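Local coordinates for protein lombricine kinase (PDB 3JPZ) that probably catalyses the reversible transfer of a phosphoryl group between ATP and the guanidino compound lombricine, as a phosphagen kinase, at residues Y161-M166 and D200-W205. Sequence-based numbering, arbitrary orientation.
Sequences YPLSKM and DARGIW
Tyr161 and Ile204 form a hydrogen-bonded antiparallel pair, their CA atoms 5.0 Å apart, followed by the non-hydrogen-bonded pair Pro162 with Gly203. This joins strand 158-162, outermost in this chain's sheet, to strand 203-207 in the large antiparallel sheet of the phosphagen kinase catalytic domain. The paired bonds are unequal: Ile204 N reaches Tyr161 O nearly straight (172°), whereas Tyr161 N meets Ile204 O at 2.7 Å along a more bent path. Pro162, lacking an N-H, occupies the non-hydrogen-bonded position; one more link follows, from Leu163 N to Arg202 O (2.9 Å), before the chain turns away. Opposite Pro162, Gly203 presents only backbone, and its CA lies 3.3 Å from Tyr161 O.

The Leu163 side chain crosses the base of Arg202 at an angle, with CD1 3.6 Å from Arg202 CB, while its other methyl, CD2, meets Ile204 CD1. Met166 folds back from the turn, bent at chi2 (83°) and chi3, and brings its terminal CE to the same Ile204 methyl, 4.1 Å away. Leu174 of helix 168-176 also packs on Ile204 and Met166. Arg202 instead sends its guanidinium group away, where NE bonds to Asn217 O and NH1 to Asp200 O within its own loop.

Water extends the pairing at Ser164. Ser164 OG donates to one water at 2.7 Å, and that water in turn donates to Arg202 O, giving this carbonyl a second donor besides Leu163 N.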
ATOM      1  N   TYR A 161     -18.084  -4.442  18.377  1.00 27.70           N
ATOM      2  CA  TYR A 161     -17.945  -5.502  17.393  1.00 24.37           C
ATOM      3  C   TYR A 161     -16.565  -5.411  16.767  1.00 38.65           C
ATOM      4  O   TYR A 161     -16.347  -4.612  15.857  1.00 28.33           O
ATOM      5  CB  TYR A 161     -18.985  -5.358  16.282  1.00 32.41           C
ATOM      6  CG  TYR A 161     -20.406  -5.635  16.704  1.00 38.10           C
ATOM      7  CD1 TYR A 161     -21.302  -4.594  16.921  1.00 29.04           C
ATOM      8  CD2 TYR A 161     -20.858  -6.936  16.868  1.00 45.02           C
ATOM      9  CE1 TYR A 161     -22.604  -4.845  17.301  1.00 29.99           C
ATOM     10  CE2 TYR A 161     -22.156  -7.196  17.248  1.00 46.32           C
ATOM     11  CZ  TYR A 161     -23.026  -6.149  17.465  1.00 45.47           C
ATOM     12  OH  TYR A 161     -24.323  -6.407  17.843  1.00 47.18           O
ATOM     13  N   PRO A 162     -15.623  -6.222  17.257  1.00 39.97           N
ATOM     14  CA  PRO A 162     -14.299  -6.293  16.635  1.00 39.86           C
ATOM     15  C   PRO A 162     -14.383  -6.777  15.192  1.00 19.83           C
ATOM     16  O   PRO A 162     -15.061  -7.762  14.922  1.00 23.25           O
ATOM     17  CB  PRO A 162     -13.563  -7.334  17.488  1.00 44.98           C
ATOM     18  CG  PRO A 162     -14.318  -7.410  18.770  1.00 42.90           C
ATOM     19  CD  PRO A 162     -15.739  -7.095  18.437  1.00 30.76           C
ATOM     20  N   LEU A 163     -13.706  -6.098  14.277  1.00 23.08           N
ATOM     21  CA  LEU A 163     -13.548  -6.618  12.924  1.00 26.63           C
ATOM     22  C   LEU A 163     -12.855  -7.986  12.962  1.00 42.06           C
ATOM     23  O   LEU A 163     -13.163  -8.876  12.165  1.00 23.34           O
ATOM     24  CB  LEU A 163     -12.741  -5.643  12.058  1.00 26.73           C
ATOM     25  CG  LEU A 163     -13.412  -4.312  11.713  1.00 26.85           C
ATOM     26  CD1 LEU A 163     -12.913  -3.799  10.370  1.00 21.23           C
ATOM     27  CD2 LEU A 163     -14.928  -4.448  11.688  1.00 26.62           C
ATOM     28  N   SER A 164     -11.935  -8.151  13.910  1.00 42.93           N
ATOM     29  CA  SER A 164     -11.110  -9.357  14.000  1.00 37.24           C
ATOM     30  C   SER A 164     -11.887 -10.591  14.441  1.00 38.15           C
ATOM     31  O   SER A 164     -11.429 -11.718  14.253  1.00 42.86           O
ATOM     32  CB  SER A 164      -9.944  -9.134  14.971  1.00 27.11           C
ATOM     33  OG  SER A 164      -9.003  -8.221  14.435  1.00 48.09           O
ATOM     34  N   LYS A 165     -13.051 -10.383  15.041  1.00 38.09           N
ATOM     35  CA  LYS A 165     -13.865 -11.501  15.507  1.00 40.64           C
ATOM     36  C   LYS A 165     -15.247 -11.481  14.864  1.00 35.23           C
ATOM     37  O   LYS A 165     -16.099 -12.303  15.177  1.00 40.47           O
ATOM     38  CB  LYS A 165     -13.961 -11.473  17.030  1.00 31.11           C
ATOM     39  CG  LYS A 165     -12.598 -11.549  17.693  1.00 47.56           C
ATOM     40  CD  LYS A 165     -12.679 -11.789  19.186  1.00 53.65           C
ATOM     41  CE  LYS A 165     -11.287 -11.985  19.771  1.00 52.79           C
ATOM     42  NZ  LYS A 165     -11.294 -12.035  21.258  1.00 64.03           N
ATOM     43  N   MET A 166     -15.440 -10.544  13.942  1.00 30.40           N
ATOM     44  CA  MET A 166     -16.689 -10.404  13.204  1.00 45.84           C
ATOM     45  C   MET A 166     -17.169 -11.730  12.622  1.00 56.41           C
ATOM     46  O   MET A 166     -16.438 -12.398  11.888  1.00 54.68           O
ATOM     47  CB  MET A 166     -16.499  -9.400  12.067  1.00 35.93           C
ATOM     48  CG  MET A 166     -17.783  -8.970  11.399  1.00 38.38           C
ATOM     49  SD  MET A 166     -18.589  -7.640  12.304  1.00 45.30           S
ATOM     50  CE  MET A 166     -17.542  -6.256  11.859  1.00 30.45           C
ATOM     51  N   ASP A 200      -6.712  -5.914  12.556  1.00 29.56           N
ATOM     52  CA  ASP A 200      -6.324  -5.954  13.957  1.00 17.68           C
ATOM     53  C   ASP A 200      -6.609  -4.622  14.652  1.00 15.31           C
ATOM     54  O   ASP A 200      -6.160  -3.564  14.203  1.00 14.68           O
ATOM     55  CB  ASP A 200      -4.842  -6.282  14.066  1.00 17.72           C
ATOM     56  CG  ASP A 200      -4.419  -6.550  15.483  1.00 21.52           C
ATOM     57  OD1 ASP A 200      -4.732  -5.725  16.367  1.00 31.20           O
ATOM     58  OD2 ASP A 200      -3.782  -7.593  15.703  1.00 19.12           O
ATOM     59  N   ALA A 201      -7.370  -4.685  15.742  1.00 16.12           N
ATOM     60  CA  ALA A 201      -7.715  -3.505  16.532  1.00 16.22           C
ATOM     61  C   ALA A 201      -8.625  -2.536  15.772  1.00 20.52           C
ATOM     62  O   ALA A 201      -8.666  -1.347  16.076  1.00 24.49           O
ATOM     63  CB  ALA A 201      -6.457  -2.793  17.005  1.00 31.75           C
ATOM     64  N   ARG A 202      -9.345  -3.043  14.779  1.00 15.08           N
ATOM     65  CA  ARG A 202     -10.407  -2.268  14.132  1.00 14.73           C
ATOM     66  C   ARG A 202     -11.726  -2.771  14.661  1.00 15.46           C
ATOM     67  O   ARG A 202     -11.865  -3.959  14.938  1.00 26.25           O
ATOM     68  CB  ARG A 202     -10.389  -2.446  12.617  1.00 18.98           C
ATOM     69  CG  ARG A 202      -9.448  -1.521  11.907  1.00 13.65           C
ATOM     70  CD  ARG A 202      -8.020  -1.767  12.350  1.00 19.17           C
ATOM     71  NE  ARG A 202      -7.101  -0.929  11.596  1.00 13.10           N
ATOM     72  CZ  ARG A 202      -5.885  -1.293  11.208  1.00 15.85           C
ATOM     73  NH1 ARG A 202      -5.419  -2.495  11.505  1.00 17.79           N
ATOM     74  NH2 ARG A 202      -5.140  -0.451  10.509  1.00 12.15           N
ATOM     75  N   GLY A 203     -12.698  -1.883  14.808  1.00 25.86           N
ATOM     76  CA  GLY A 203     -13.996  -2.312  15.281  1.00 22.41           C
ATOM     77  C   GLY A 203     -15.105  -1.307  15.095  1.00 27.55           C
ATOM     78  O   GLY A 203     -14.882  -0.140  14.779  1.00 17.97           O
ATOM     79  N   ILE A 204     -16.320  -1.795  15.300  1.00 34.24           N
ATOM     80  CA  ILE A 204     -17.511  -0.983  15.215  1.00 23.39           C
ATOM     81  C   ILE A 204     -18.264  -1.108  16.521  1.00 16.61           C
ATOM     82  O   ILE A 204     -18.610  -2.208  16.941  1.00 24.84           O
ATOM     83  CB  ILE A 204     -18.419  -1.470  14.084  1.00 22.99           C
ATOM     84  CG1 ILE A 204     -17.674  -1.416  12.746  1.00 21.61           C
ATOM     85  CG2 ILE A 204     -19.693  -0.644  14.048  1.00 16.54           C
ATOM     86  CD1 ILE A 204     -18.354  -2.193  11.634  1.00 15.35           C
ATOM     87  N   TRP A 205     -18.500   0.022  17.172  1.00 24.38           N
ATOM     88  CA  TRP A 205     -19.337   0.073  18.357  1.00 24.51           C
ATOM     89  C   TRP A 205     -20.567   0.881  18.006  1.00 28.23           C
ATOM     90  O   TRP A 205     -20.509   1.769  17.162  1.00 16.29           O
ATOM     91  CB  TRP A 205     -18.592   0.748  19.504  1.00 17.81           C
ATOM     92  CG  TRP A 205     -19.362   0.825  20.795  1.00 22.88           C
ATOM     93  CD1 TRP A 205     -19.277  -0.040  21.850  1.00 30.49           C
ATOM     94  CD2 TRP A 205     -20.313   1.828  21.177  1.00 26.77           C
ATOM     95  NE1 TRP A 205     -20.119   0.359  22.858  1.00 29.15           N
ATOM     96  CE2 TRP A 205     -20.765   1.503  22.472  1.00 20.15           C
ATOM     97  CE3 TRP A 205     -20.828   2.968  20.550  1.00 25.36           C
ATOM     98  CZ2 TRP A 205     -21.707   2.269  23.145  1.00 20.75           C
ATOM     99  CZ3 TRP A 205     -21.760   3.726  21.221  1.00 34.13           C
ATOM    100  CH2 TRP A 205     -22.192   3.375  22.505  1.00 23.99           C
TER
HETATM  101  O   HOH W   1     -10.423  -6.158  15.351  1.00 20.44           O
HETATM  102  O   HOH W   2      -7.610  -7.257  17.307  1.00 27.90           O
HETATM  103  O   HOH W   3      -5.863  -9.592  14.687  1.00 30.78           O